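PDB 5FSR: D-alanyl-D-alanine carboxypeptidase DacD from Escherichia coli, which removes the terminal D-alanine from the peptide side chains of cell-wall precursors, as a serine DD-carboxypeptidase of the penicillin-binding protein family. Local coordinates for residues K67-Y72 against E151-Y156; T84-V89 against S118-S123; N100-G105 against T169-D174; M109-G114 against G131-V136; G125-S130 against Y200-E205. All blocks are in the same frame, centred on the assembly; numbering follows the deposited sequence.

Interaction 1 (K67-Y72 against E151-Y156)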
# COMPACT_ATOMS: atom_id res chain seq x y z
N LYS A 67 7.07 -2.77 -7.63
CA LYS A 67 6.01 -3.73 -8.03
C LYS A 67 4.65 -3.51 -7.44
O LYS A 67 3.70 -4.09 -7.98
CB LYS A 67 6.39 -5.19 -7.77
CG LYS A 67 7.38 -5.71 -8.78
CD LYS A 67 8.01 -7.03 -8.32
CE LYS A 67 9.33 -7.28 -9.00
NZ LYS A 67 10.55 -7.39 -8.15
N LEU A 68 4.55 -2.72 -6.36
CA LEU A 68 3.22 -2.31 -5.89
C LEU A 68 2.54 -1.49 -6.93
O LEU A 68 1.37 -1.72 -7.20
CB LEU A 68 3.27 -1.51 -4.56
CG LEU A 68 3.88 -2.26 -3.40
CD1 LEU A 68 4.03 -1.28 -2.24
CD2 LEU A 68 3.04 -3.46 -3.02
N MET A 69 3.27 -0.53 -7.50
CA MET A 69 2.73 0.29 -8.61
C MET A 69 2.38 -0.54 -9.83
O MET A 69 1.36 -0.31 -10.48
CB MET A 69 3.69 1.40 -9.01
CG MET A 69 3.17 2.32 -10.10
SD MET A 69 1.47 2.81 -9.76
CE MET A 69 1.73 4.46 -9.07
N THR A 70 3.21 -1.54 -10.12
CA THR A 70 3.03 -2.39 -11.29
C THR A 70 1.69 -3.11 -11.12
O THR A 70 0.86 -3.08 -12.04
CB THR A 70 4.24 -3.33 -11.47
OG1 THR A 70 5.44 -2.54 -11.64
CG2 THR A 70 4.05 -4.35 -12.61
N GLY A 71 1.47 -3.71 -9.96
CA GLY A 71 0.16 -4.33 -9.67
C GLY A 71 -1.02 -3.35 -9.74
O GLY A 71 -2.16 -3.73 -10.06
N TYR A 72 -0.75 -2.09 -9.39
CA TYR A 72 -1.78 -1.08 -9.34
C TYR A 72 -2.22 -0.76 -10.74
O TYR A 72 -3.42 -0.71 -10.97
CB TYR A 72 -1.34 0.20 -8.58
CG TYR A 72 -2.52 1.13 -8.34
CD1 TYR A 72 -3.53 0.79 -7.44
CD2 TYR A 72 -2.66 2.32 -9.04
CE1 TYR A 72 -4.63 1.61 -7.24
CE2 TYR A 72 -3.76 3.15 -8.84
CZ TYR A 72 -4.74 2.79 -7.92
OH TYR A 72 -5.84 3.60 -7.74
N GLU A 151 5.10 4.76 -18.56
CA GLU A 151 4.39 6.00 -18.78
C GLU A 151 3.13 5.98 -17.94
O GLU A 151 2.86 6.97 -17.28
CB GLU A 151 4.03 6.19 -20.24
CG GLU A 151 3.98 7.64 -20.70
CD GLU A 151 4.27 7.76 -22.20
OE1 GLU A 151 4.20 6.75 -22.93
OE2 GLU A 151 4.59 8.88 -22.64
N MET A 152 2.41 4.86 -17.95
CA MET A 152 1.23 4.66 -17.12
C MET A 152 1.54 4.62 -15.63
O MET A 152 0.74 5.09 -14.83
CB MET A 152 0.49 3.36 -17.47
CG MET A 152 -0.06 3.25 -18.89
SD MET A 152 -0.67 1.60 -19.20
CE MET A 152 -2.27 1.63 -18.40
N MET A 153 2.66 4.01 -15.25
CA MET A 153 3.10 4.00 -13.85
C MET A 153 3.36 5.41 -13.30
O MET A 153 3.13 5.67 -12.14
CB MET A 153 4.39 3.18 -13.69
CG MET A 153 4.28 1.68 -13.91
SD MET A 153 5.91 0.92 -13.93
CE MET A 153 6.20 0.65 -12.21
N ASN A 154 3.90 6.27 -14.16
CA ASN A 154 4.18 7.67 -13.83
C ASN A 154 2.95 8.52 -13.87
O ASN A 154 2.81 9.43 -13.03
CB ASN A 154 5.33 8.22 -14.69
CG ASN A 154 6.66 7.60 -14.31
OD1 ASN A 154 6.74 7.01 -13.26
ND2 ASN A 154 7.67 7.69 -15.15
N ASN A 155 2.02 8.21 -14.77
CA ASN A 155 0.69 8.84 -14.77
C ASN A 155 -0.13 8.54 -13.49
O ASN A 155 -0.88 9.39 -13.02
CB ASN A 155 -0.13 8.46 -16.00
CG ASN A 155 0.50 8.94 -17.30
OD1 ASN A 155 1.24 9.91 -17.32
ND2 ASN A 155 0.21 8.23 -18.39
N TYR A 156 0.04 7.35 -12.91
CA TYR A 156 -0.75 6.96 -11.73
C TYR A 156 -0.04 7.42 -10.46
O TYR A 156 -0.70 7.64 -9.47
CB TYR A 156 -1.04 5.45 -11.69
CG TYR A 156 -2.20 4.98 -12.56
CD1 TYR A 156 -3.53 5.34 -12.27
CD2 TYR A 156 -1.97 4.17 -13.69
CE1 TYR A 156 -4.59 4.91 -13.06
CE2 TYR A 156 -3.02 3.74 -14.51
CZ TYR A 156 -4.33 4.09 -14.19
OH TYR A 156 -5.34 3.63 -15.02

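Interaction 2 (T84-V89 against S118-S123)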
# COMPACT_ATOMS: atom_id res chain seq x y z
N THR A 84 -9.43 -8.06 -18.34
CA THR A 84 -10.24 -8.92 -17.47
C THR A 84 -9.25 -9.93 -16.91
O THR A 84 -8.25 -10.18 -17.58
CB THR A 84 -11.36 -9.58 -18.31
OG1 THR A 84 -12.59 -8.84 -18.19
CG2 THR A 84 -11.62 -11.03 -17.95
N PRO A 85 -9.47 -10.45 -15.68
CA PRO A 85 -8.49 -11.40 -15.11
C PRO A 85 -8.45 -12.76 -15.82
O PRO A 85 -7.44 -13.48 -15.73
CB PRO A 85 -8.93 -11.54 -13.63
CG PRO A 85 -9.94 -10.49 -13.38
CD PRO A 85 -10.52 -10.08 -14.69
N ASP A 86 -9.55 -13.13 -16.47
CA ASP A 86 -9.63 -14.34 -17.35
C ASP A 86 -8.93 -14.27 -18.71
O ASP A 86 -8.77 -15.32 -19.37
CB ASP A 86 -11.09 -14.74 -17.56
CG ASP A 86 -11.70 -15.31 -16.32
OD1 ASP A 86 -11.23 -16.38 -15.90
OD2 ASP A 86 -12.60 -14.65 -15.73
N ASP A 87 -8.51 -13.08 -19.12
CA ASP A 87 -7.83 -12.90 -20.39
C ASP A 87 -6.56 -13.76 -20.45
O ASP A 87 -5.77 -13.77 -19.49
CB ASP A 87 -7.42 -11.44 -20.56
CG ASP A 87 -8.59 -10.53 -20.83
OD1 ASP A 87 -9.77 -10.92 -20.70
OD2 ASP A 87 -8.30 -9.37 -21.17
N ILE A 88 -6.39 -14.44 -21.59
CA ILE A 88 -5.30 -15.41 -21.84
C ILE A 88 -4.17 -14.71 -22.58
O ILE A 88 -4.30 -14.33 -23.73
CB ILE A 88 -5.79 -16.63 -22.67
CG1 ILE A 88 -6.96 -17.36 -21.98
CG2 ILE A 88 -4.65 -17.61 -22.97
CD1 ILE A 88 -6.69 -17.85 -20.57
N VAL A 89 -3.05 -14.58 -21.91
CA VAL A 89 -1.95 -13.78 -22.37
C VAL A 89 -0.87 -14.72 -22.84
O VAL A 89 -0.63 -15.79 -22.26
CB VAL A 89 -1.47 -12.87 -21.20
CG1 VAL A 89 -0.15 -12.18 -21.54
CG2 VAL A 89 -2.56 -11.82 -20.90
N SER A 118 -3.40 -16.77 -17.76
CA SER A 118 -4.42 -15.78 -17.39
C SER A 118 -3.75 -14.52 -16.85
O SER A 118 -2.61 -14.58 -16.38
CB SER A 118 -5.52 -16.34 -16.44
OG SER A 118 -5.03 -16.98 -15.27
N VAL A 119 -4.42 -13.37 -17.00
CA VAL A 119 -4.11 -12.15 -16.24
C VAL A 119 -4.09 -12.46 -14.74
O VAL A 119 -3.17 -12.08 -14.06
CB VAL A 119 -5.09 -10.99 -16.58
CG1 VAL A 119 -5.08 -9.90 -15.52
CG2 VAL A 119 -4.71 -10.37 -17.92
N ARG A 120 -5.08 -13.20 -14.24
CA ARG A 120 -5.12 -13.64 -12.85
C ARG A 120 -3.87 -14.37 -12.38
O ARG A 120 -3.32 -14.01 -11.32
CB ARG A 120 -6.33 -14.53 -12.61
CG ARG A 120 -6.66 -14.78 -11.15
CD ARG A 120 -7.77 -15.78 -10.93
NE ARG A 120 -8.90 -15.56 -11.84
CZ ARG A 120 -9.93 -14.73 -11.64
NH1 ARG A 120 -10.01 -13.97 -10.53
NH2 ARG A 120 -10.90 -14.65 -12.55
N ASP A 121 -3.45 -15.41 -13.13
CA ASP A 121 -2.25 -16.17 -12.76
C ASP A 121 -0.97 -15.38 -12.94
O ASP A 121 -0.02 -15.62 -12.21
CB ASP A 121 -2.14 -17.52 -13.49
CG ASP A 121 -3.26 -18.45 -13.16
OD1 ASP A 121 -3.93 -18.27 -12.11
OD2 ASP A 121 -3.49 -19.34 -13.95
N LEU A 122 -0.94 -14.43 -13.87
CA LEU A 122 0.19 -13.50 -13.97
C LEU A 122 0.24 -12.50 -12.75
O LEU A 122 1.32 -12.17 -12.25
CB LEU A 122 0.13 -12.73 -15.30
CG LEU A 122 0.53 -13.41 -16.61
CD1 LEU A 122 0.03 -12.63 -17.83
CD2 LEU A 122 2.04 -13.59 -16.68
N SER A 123 -0.92 -12.00 -12.34
CA SER A 123 -1.08 -11.18 -11.12
C SER A 123 -0.62 -11.94 -9.87
O SER A 123 0.04 -11.41 -9.03
CB SER A 123 -2.54 -10.70 -10.98
OG SER A 123 -2.96 -10.00 -12.14

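Interaction 3 (N100-G105 against T169-D174)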
# COMPACT_ATOMS: atom_id res chain seq x y z
N ASN A 100 17.95 -13.33 -20.89
CA ASN A 100 17.82 -11.96 -20.37
C ASN A 100 18.69 -11.73 -19.11
O ASN A 100 18.27 -12.08 -18.01
CB ASN A 100 16.34 -11.65 -20.05
CG ASN A 100 15.70 -10.69 -21.03
OD1 ASN A 100 15.89 -9.47 -20.96
ND2 ASN A 100 14.91 -11.24 -21.94
N PRO A 101 19.91 -11.16 -19.27
CA PRO A 101 20.72 -10.86 -18.09
C PRO A 101 20.05 -9.95 -17.06
O PRO A 101 20.39 -10.03 -15.87
CB PRO A 101 21.97 -10.18 -18.67
CG PRO A 101 21.75 -10.05 -20.14
CD PRO A 101 20.71 -11.05 -20.50
N VAL A 102 19.12 -9.11 -17.50
CA VAL A 102 18.31 -8.28 -16.59
C VAL A 102 17.75 -9.15 -15.45
O VAL A 102 17.77 -8.71 -14.30
CB VAL A 102 17.20 -7.46 -17.31
CG1 VAL A 102 16.18 -8.35 -18.01
CG2 VAL A 102 16.49 -6.51 -16.35
N PHE A 103 17.32 -10.39 -15.76
CA PHE A 103 16.62 -11.25 -14.78
C PHE A 103 17.45 -12.13 -13.82
O PHE A 103 16.99 -12.41 -12.72
CB PHE A 103 15.57 -12.14 -15.49
CG PHE A 103 14.45 -11.38 -16.16
CD1 PHE A 103 13.75 -10.43 -15.49
CD2 PHE A 103 14.08 -11.68 -17.47
CE1 PHE A 103 12.73 -9.74 -16.11
CE2 PHE A 103 13.06 -10.99 -18.09
CZ PHE A 103 12.38 -10.02 -17.41
N VAL A 104 18.64 -12.60 -14.23
CA VAL A 104 19.29 -13.71 -13.47
C VAL A 104 19.59 -13.27 -12.02
O VAL A 104 20.10 -12.17 -11.78
CB VAL A 104 20.54 -14.27 -14.17
CG1 VAL A 104 21.36 -15.12 -13.20
CG2 VAL A 104 20.16 -15.08 -15.40
N GLY A 105 19.24 -14.14 -11.06
CA GLY A 105 19.38 -13.81 -9.64
C GLY A 105 18.09 -13.31 -9.02
O GLY A 105 17.84 -13.51 -7.83
N THR A 169 11.53 1.38 -14.79
CA THR A 169 11.33 0.03 -15.35
C THR A 169 10.11 -0.60 -14.73
O THR A 169 9.73 -0.17 -13.67
CB THR A 169 12.56 -0.86 -15.10
OG1 THR A 169 12.87 -0.92 -13.69
CG2 THR A 169 13.73 -0.31 -15.88
N VAL A 170 9.55 -1.64 -15.38
CA VAL A 170 8.28 -2.29 -14.95
C VAL A 170 8.38 -3.21 -13.70
O VAL A 170 7.37 -3.71 -13.23
CB VAL A 170 7.64 -3.17 -16.08
CG1 VAL A 170 7.36 -2.34 -17.32
CG2 VAL A 170 8.49 -4.38 -16.41
N HIS A 171 9.59 -3.48 -13.26
CA HIS A 171 9.85 -4.38 -12.16
C HIS A 171 10.83 -3.83 -11.10
O HIS A 171 11.10 -4.52 -10.12
CB HIS A 171 10.43 -5.71 -12.72
CG HIS A 171 11.30 -5.53 -13.93
ND1 HIS A 171 12.45 -4.78 -13.91
CD2 HIS A 171 11.17 -5.99 -15.20
CE1 HIS A 171 13.00 -4.79 -15.11
NE2 HIS A 171 12.26 -5.53 -15.90
N GLY A 172 11.41 -2.64 -11.31
CA GLY A 172 12.37 -2.04 -10.37
C GLY A 172 13.81 -2.43 -10.56
O GLY A 172 14.73 -1.79 -10.02
N LEU A 173 14.04 -3.51 -11.29
CA LEU A 173 15.39 -3.87 -11.74
C LEU A 173 15.99 -2.86 -12.72
O LEU A 173 15.25 -2.13 -13.38
CB LEU A 173 15.41 -5.27 -12.37
CG LEU A 173 14.82 -6.50 -11.65
CD1 LEU A 173 14.57 -7.57 -12.70
CD2 LEU A 173 15.76 -6.99 -10.55
N ASP A 174 17.32 -2.83 -12.79
CA ASP A 174 18.09 -1.95 -13.67
C ASP A 174 17.42 -0.59 -13.84
O ASP A 174 17.15 -0.15 -14.98
CB ASP A 174 18.33 -2.62 -15.06
CG ASP A 174 19.47 -1.94 -15.88
OD1 ASP A 174 20.07 -0.92 -15.41
OD2 ASP A 174 19.76 -2.43 -17.01

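Interaction 4 (M109-G114 against G131-V136)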
# COMPACT_ATOMS: atom_id res chain seq x y z
N MET A 109 8.38 -16.06 -11.84
CA MET A 109 7.29 -17.02 -11.97
C MET A 109 7.72 -18.24 -12.79
O MET A 109 7.06 -19.29 -12.75
CB MET A 109 6.13 -16.32 -12.68
CG MET A 109 4.80 -17.03 -12.67
SD MET A 109 3.58 -15.97 -13.44
CE MET A 109 2.20 -17.07 -13.30
N PHE A 110 8.79 -18.07 -13.57
CA PHE A 110 9.37 -19.10 -14.45
C PHE A 110 8.40 -19.41 -15.58
O PHE A 110 7.98 -20.55 -15.79
CB PHE A 110 9.81 -20.37 -13.69
CG PHE A 110 10.89 -20.13 -12.67
CD1 PHE A 110 12.17 -19.81 -13.08
CD2 PHE A 110 10.64 -20.25 -11.31
CE1 PHE A 110 13.18 -19.59 -12.14
CE2 PHE A 110 11.65 -20.02 -10.36
CZ PHE A 110 12.92 -19.68 -10.78
N LEU A 111 8.07 -18.35 -16.31
CA LEU A 111 7.28 -18.42 -17.53
C LEU A 111 8.20 -18.77 -18.70
O LEU A 111 9.36 -18.39 -18.71
CB LEU A 111 6.64 -17.05 -17.80
CG LEU A 111 5.67 -16.47 -16.80
CD1 LEU A 111 5.31 -15.05 -17.21
CD2 LEU A 111 4.42 -17.32 -16.66
N LYS A 112 7.66 -19.45 -19.70
CA LYS A 112 8.41 -19.77 -20.92
C LYS A 112 7.71 -19.12 -22.11
O LYS A 112 6.50 -19.01 -22.12
CB LYS A 112 8.52 -21.27 -21.10
CG LYS A 112 9.30 -21.69 -22.33
N GLU A 113 8.48 -18.65 -23.08
CA GLU A 113 7.92 -18.18 -24.35
C GLU A 113 6.93 -19.19 -24.94
O GLU A 113 7.19 -20.39 -24.99
CB GLU A 113 9.02 -17.89 -25.37
CG GLU A 113 8.51 -17.51 -26.76
CD GLU A 113 9.63 -17.21 -27.74
OE1 GLU A 113 10.77 -17.59 -27.45
OE2 GLU A 113 9.36 -16.59 -28.78
N GLY A 114 5.77 -18.67 -25.36
CA GLY A 114 4.67 -19.49 -25.87
C GLY A 114 3.68 -19.98 -24.83
O GLY A 114 2.62 -20.51 -25.20
N GLY A 131 7.35 -11.78 -9.35
CA GLY A 131 7.93 -12.31 -10.59
C GLY A 131 8.23 -11.20 -11.55
O GLY A 131 7.31 -10.45 -11.98
N ASN A 132 9.51 -11.04 -11.86
CA ASN A 132 9.94 -9.99 -12.77
C ASN A 132 9.52 -10.28 -14.22
O ASN A 132 9.11 -9.37 -14.94
CB ASN A 132 11.44 -9.72 -12.63
CG ASN A 132 11.78 -9.12 -11.28
OD1 ASN A 132 11.20 -8.11 -10.88
ND2 ASN A 132 12.69 -9.74 -10.56
N ASP A 133 9.61 -11.54 -14.61
CA ASP A 133 9.05 -12.03 -15.86
C ASP A 133 7.57 -11.72 -16.02
O ASP A 133 7.14 -11.25 -17.08
CB ASP A 133 9.35 -13.55 -16.06
CG ASP A 133 8.91 -14.42 -14.87
OD1 ASP A 133 8.40 -13.90 -13.83
OD2 ASP A 133 9.10 -15.65 -14.97
N ALA A 134 6.80 -11.95 -14.95
CA ALA A 134 5.37 -11.66 -14.94
C ALA A 134 5.04 -10.18 -15.19
O ALA A 134 4.04 -9.85 -15.83
CB ALA A 134 4.77 -12.13 -13.64
N CYS A 135 5.89 -9.28 -14.69
CA CYS A 135 5.74 -7.83 -14.88
C CYS A 135 5.85 -7.50 -16.36
O CYS A 135 5.03 -6.80 -16.93
CB CYS A 135 6.81 -7.03 -14.10
SG CYS A 135 6.72 -7.08 -12.29
N VAL A 136 6.89 -8.03 -16.98
CA VAL A 136 7.10 -7.77 -18.41
C VAL A 136 5.89 -8.25 -19.25
O VAL A 136 5.44 -7.53 -20.13
CB VAL A 136 8.39 -8.40 -18.89
CG1 VAL A 136 8.48 -8.36 -20.42
CG2 VAL A 136 9.57 -7.67 -18.23
O HOH W 1 10.84 -16.67 -17.40

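Interaction 5 (G125-S130 against Y200-E205)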
# COMPACT_ATOMS: atom_id res chain seq x y z
N GLY A 125 1.70 -14.45 -9.90
CA GLY A 125 3.16 -14.48 -10.07
C GLY A 125 3.87 -13.19 -9.68
O GLY A 125 4.94 -13.21 -9.09
N LEU A 126 3.29 -12.07 -10.07
CA LEU A 126 3.73 -10.71 -9.65
C LEU A 126 3.74 -10.58 -8.12
O LEU A 126 4.73 -10.19 -7.52
CB LEU A 126 2.79 -9.65 -10.23
CG LEU A 126 2.87 -8.18 -9.75
CD1 LEU A 126 4.09 -7.53 -10.34
CD2 LEU A 126 1.64 -7.41 -10.13
N ILE A 127 2.64 -10.96 -7.50
CA ILE A 127 2.38 -10.62 -6.11
C ILE A 127 3.06 -11.65 -5.21
O ILE A 127 3.94 -11.31 -4.38
CB ILE A 127 0.89 -10.48 -5.86
CG1 ILE A 127 0.42 -9.17 -6.51
CG2 ILE A 127 0.60 -10.45 -4.37
CD1 ILE A 127 -1.07 -8.94 -6.52
N VAL A 128 2.70 -12.92 -5.43
CA VAL A 128 3.15 -13.99 -4.56
C VAL A 128 4.62 -14.33 -4.81
O VAL A 128 5.40 -14.49 -3.84
CB VAL A 128 2.24 -15.22 -4.66
CG1 VAL A 128 2.76 -16.32 -3.75
CG2 VAL A 128 0.79 -14.87 -4.31
N ASP A 129 5.02 -14.44 -6.08
CA ASP A 129 6.44 -14.72 -6.41
C ASP A 129 7.29 -13.48 -6.54
O ASP A 129 8.51 -13.61 -6.58
CB ASP A 129 6.60 -15.54 -7.71
CG ASP A 129 5.86 -16.85 -7.67
OD1 ASP A 129 5.48 -17.25 -6.56
OD2 ASP A 129 5.66 -17.47 -8.75
N SER A 130 6.68 -12.30 -6.67
CA SER A 130 7.40 -11.07 -7.02
C SER A 130 8.10 -11.25 -8.37
O SER A 130 9.26 -10.92 -8.52
CB SER A 130 8.39 -10.63 -5.91
OG SER A 130 8.96 -9.35 -6.26
N TYR A 200 -6.49 -7.08 -4.31
CA TYR A 200 -5.76 -6.89 -3.06
C TYR A 200 -5.62 -8.23 -2.33
O TYR A 200 -4.56 -8.47 -1.77
CB TYR A 200 -6.38 -5.81 -2.12
CG TYR A 200 -5.58 -5.74 -0.83
CD1 TYR A 200 -4.24 -5.36 -0.86
CD2 TYR A 200 -6.11 -6.15 0.40
CE1 TYR A 200 -3.47 -5.34 0.29
CE2 TYR A 200 -5.34 -6.14 1.57
CZ TYR A 200 -4.03 -5.72 1.51
OH TYR A 200 -3.20 -5.68 2.64
N HIS A 201 -6.67 -9.06 -2.33
CA HIS A 201 -6.66 -10.36 -1.64
C HIS A 201 -5.47 -11.26 -2.01
O HIS A 201 -4.97 -12.00 -1.17
CB HIS A 201 -7.96 -11.15 -1.85
CG HIS A 201 -8.16 -12.23 -0.84
ND1 HIS A 201 -7.75 -13.53 -1.05
CD2 HIS A 201 -8.66 -12.20 0.42
CE1 HIS A 201 -8.02 -14.26 0.02
NE2 HIS A 201 -8.57 -13.47 0.93
N MET A 202 -4.96 -11.15 -3.24
CA MET A 202 -3.80 -11.91 -3.67
C MET A 202 -2.54 -11.59 -2.87
O MET A 202 -1.58 -12.39 -2.90
CB MET A 202 -3.50 -11.69 -5.16
CG MET A 202 -4.56 -12.17 -6.13
SD MET A 202 -4.06 -11.83 -7.84
CE MET A 202 -5.25 -12.83 -8.73
N TYR A 203 -2.51 -10.44 -2.16
CA TYR A 203 -1.38 -10.14 -1.26
C TYR A 203 -1.35 -11.04 -0.07
O TYR A 203 -0.30 -11.27 0.47
CB TYR A 203 -1.31 -8.66 -0.82
CG TYR A 203 -0.74 -7.74 -1.90
CD1 TYR A 203 0.61 -7.51 -1.98
CD2 TYR A 203 -1.56 -7.14 -2.82
CE1 TYR A 203 1.14 -6.69 -2.96
CE2 TYR A 203 -1.03 -6.34 -3.80
CZ TYR A 203 0.31 -6.12 -3.86
OH TYR A 203 0.84 -5.28 -4.82
N SER A 204 -2.49 -11.60 0.31
CA SER A 204 -2.54 -12.57 1.39
C SER A 204 -2.33 -14.04 1.00
O SER A 204 -2.29 -14.89 1.90
CB SER A 204 -3.90 -12.47 2.05
OG SER A 204 -4.93 -12.97 1.20
N GLU A 205 -2.23 -14.40 -0.29
CA GLU A 205 -2.07 -15.83 -0.64
C GLU A 205 -0.66 -16.28 -0.27
O GLU A 205 0.31 -15.62 -0.57
CB GLU A 205 -2.37 -16.09 -2.11
CG GLU A 205 -3.80 -15.76 -2.49
CD GLU A 205 -4.06 -15.66 -3.99
OE1 GLU A 205 -3.21 -16.06 -4.84
OE2 GLU A 205 -5.15 -15.16 -4.34

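Interaction 1 (K67-Y72 against E151-Y156)
The helical segments holding Met-69 and Met-153 cross almost at right angles (95°), with axes 9.7 Å apart at closest approach and the CA atoms of these two methionines the nearest pair. Their side chains slide past each other in opposite directions, Met-69 CG lying 3.9 Å from Met-153 CB. CG of Met-69 stands anti to the backbone N (chi1 -177°), and bends at the next two torsions bring the methyl onto the other helix, between Met-153 O and Tyr-156 CB, with CE 3.6 Å from the former and 3.9 Å from the latter. Helix 66-79 follows Ser-64, the acyl-ester residue by similarity, in the SxxK motif of penicillin-binding proteins, whose lysine, Lys-67, is the proton acceptor by similarity; the methionine contact therefore packs helix 146-159 against the helix that carries this lysine. Met-153 is stretched as far as its sulfur and bent at the last torsion, which sets CE 3.3 Å from Thr-70 OG1. That hydroxyl has its polar partner in the carbonyl of Val-170. One turn further along, Tyr-72 presents its CE2 edge toward the face of Tyr-156 in an offset T-shaped pair, planes at 89° and centroids 5.8 Å apart. Leu-188 of helix 182-193 also packs on Met-69, while Tyr-156 reaches on to Val-73 and Arg-76 of helix 66-79.

Interaction 2 (T84-V89 against S118-S123)
Pro-85 and Asp-87 bond through their carbonyls to the amides of Arg-120 and Val-119, a turn-to-helix-start contact at the place where strand 116-118 passes into helix 119-127. Both carbonyls belong to the type I turn from Thr-84 to Asp-87. Arg-120 N donates to Pro-85 O over 2.8 Å, in the carbonyl plane and on a lone pair, while Val-119 N reaches Asp-87 O at 2.9 Å. Ser-118 is the N-cap: with chi1 at 52°, OG lies between the backbone N and the carbonyl carbon, and accepts from Asp-121 N at 3.1 Å. The same serine pairs with Ile-88 as a non-hydrogen-bonded antiparallel pair, part of the small two-stranded sheet of 88-90 and 116-118, so strand end and helix start coincide. Val-89, Val-119 and Leu-122 are buried: Val-89 CB meets Leu-122 CD1 at 3.7 Å, and the CG2 methyls of the two valines touch. The guanidinium of partly exposed Arg-120 has Pro-85 CB over one face, offset toward the rim; its NH2 makes a long salt bridge of 3.6 Å with OD2 of exposed Asp-86. Asp-87 OD2 bonds to Tyr-141 OH of helix 132-143, whose side chain also packs on Val-89 and Val-119.

Interaction 3 (N100-G105 against T169-D174)
Phe-103 and His-171 bring together two loops at the rim of the penicillin-binding-protein active site, one between strands 88-90 and 116-118, the other between helices 146-159 and 182-193. The imidazole comes within about 4 Å of the side chain of Lys-67, and Leu-173 within about 7 Å of that of Ser-64, both active-site residues by similarity. The packed part is aromatic and apolar. Phe-103 turns an edge toward the face of His-171 in an offset T-shaped pair, with planes at 73° and centroids 5.9 Å apart. Leu-173 fills the angle between the rings: its CD1 lies over one face of the imidazole, offset toward the rim, and also 4.1 Å from Phe-103 CD1. Val-102 closes in on the same group, its O 3.8 Å from Leu-173 CD1 and its CG2, placed anti to the backbone N, 4.1 Å from His-171 CE1. Asn-132 of helix 132-143 packs on Phe-103, His-171 and Leu-173. The loose side is exposed Asp-174, whose CB stays 4.5 Å from Val-102 CG2. No hydrogen bond joins the two segments. The second loop is braced internally instead: Thr-169 OG1 donates to Leu-173 O at 2.7 Å, in the carbonyl plane.

Interaction 4 (M109-G114 against G131-V136)
At the start of helix 132-143, just after Ser-130, an active-site serine by similarity, the carboxylate of Asp-133 gathers the backbone amides of Met-109, Phe-110 and Leu-111 from an irregular loop. The SGN sequence, Ser-130 to Asn-132, an instance of the SxN motif of penicillin-binding proteins, runs into the helix, and Gly-131 is its N-cap. Met-109 N donates almost straight, at 174°, over 2.9 Å to Asp-133 OD1, which accepts it on its syn lone pair. OD2 receives Leu-111 N at 3.2 Å on its anti side, 34° out of the carboxylate plane, and a weak, bent bond comes from Phe-110 N. Three consecutive amides thus converge on one carboxylate. With chi1 at 53°, CG of Asp-133 sits between its own backbone N and carbonyl carbon, a position that also lets OD1 accept from Ala-134 N at 2.8 Å, from above the carboxylate plane. Bonds to both oxygens would limit rotation of the group and probably favour its charged form. A water lies 2.6 Å from Leu-111 O and 3.2 Å from Asp-133 OD2. Apolar contacts flank the polar centre: Met-109 SD lies 4.0 Å from Ala-134 CB, and Leu-111 CD1 approaches Ala-134 CA. Leu-111 also packs on Leu-122 of helix 119-127, and both Leu-111 and Met-109 touch Trp-210 of strand 207-210.

Interaction 5 (G125-S130 against Y200-E205)
Ile-127 lies over the ring of Tyr-203, with CG2 3.9 Å from the ring centroid and 15° off its normal, a CH-pi contact with the face. Its other branch completes the cover: CD1 is 3.8 Å from Tyr-203 CE2 and 3.9 Å from Met-202 CB. The two branches divide the work because CG1 is anti to the carbonyl carbon (chi1 -73°) while CG2 is anti to the backbone N, which also brings CG2 to 3.3 Å from Met-202 O. Beside it, Val-128 uses CG2 against the backbone carbonyls, 3.7 Å from Met-202 O and 3.8 Å from Glu-205 O, and the same methyl touches Glu-205 CB. Outside this first shell, the chain 200-204 is held by a bond between residues three apart, Tyr-203 N to Tyr-200 O at 2.9 Å, and by the hydroxyl of Ser-204, which donates to His-201 O. Glu-205 O has a hydrogen bond from Asn-217 ND2, and Leu-68 of helix 66-79 and Ile-192 of helix 182-193 pack on Tyr-203. The contact thus joins the C-terminal part of helix 119-127, just before the SGN motif of penicillin-binding proteins, to residues 202-205. Ser-130, an active-site residue by similarity, follows two residues after Val-128, its OG hydrogen-bonded to Lys-67 NZ. With no hydrogen bond across them, the contact between these segments probably rests on shape and dispersion, branched aliphatic groups meeting a ring face and backbone carbonyls.

In the fold
Interactions 1, 4 and 5 are buried, whereas 2 and 3 are only partly so. Helix 119-127 serves two of them, with its N-terminal turn in 2 and its later residues in 5; Met-202 of interaction 5 packs back on Arg-120 and Ser-123. Cys-135 of interaction 4 lies on Leu-126 of 125-130, and interaction 1 touches 3, 4 and 5, so the elements that carry the active-site residues, known by similarity, form one continuous cluster. Chemistry changes with place: 1, 3 and 5 have no hydrogen bond across their segments and depend on methionine, aromatic or aliphatic packing. In 2, helix amides donate to turn carbonyls; in 4, loop amides donate to a helix side-chain carboxylate.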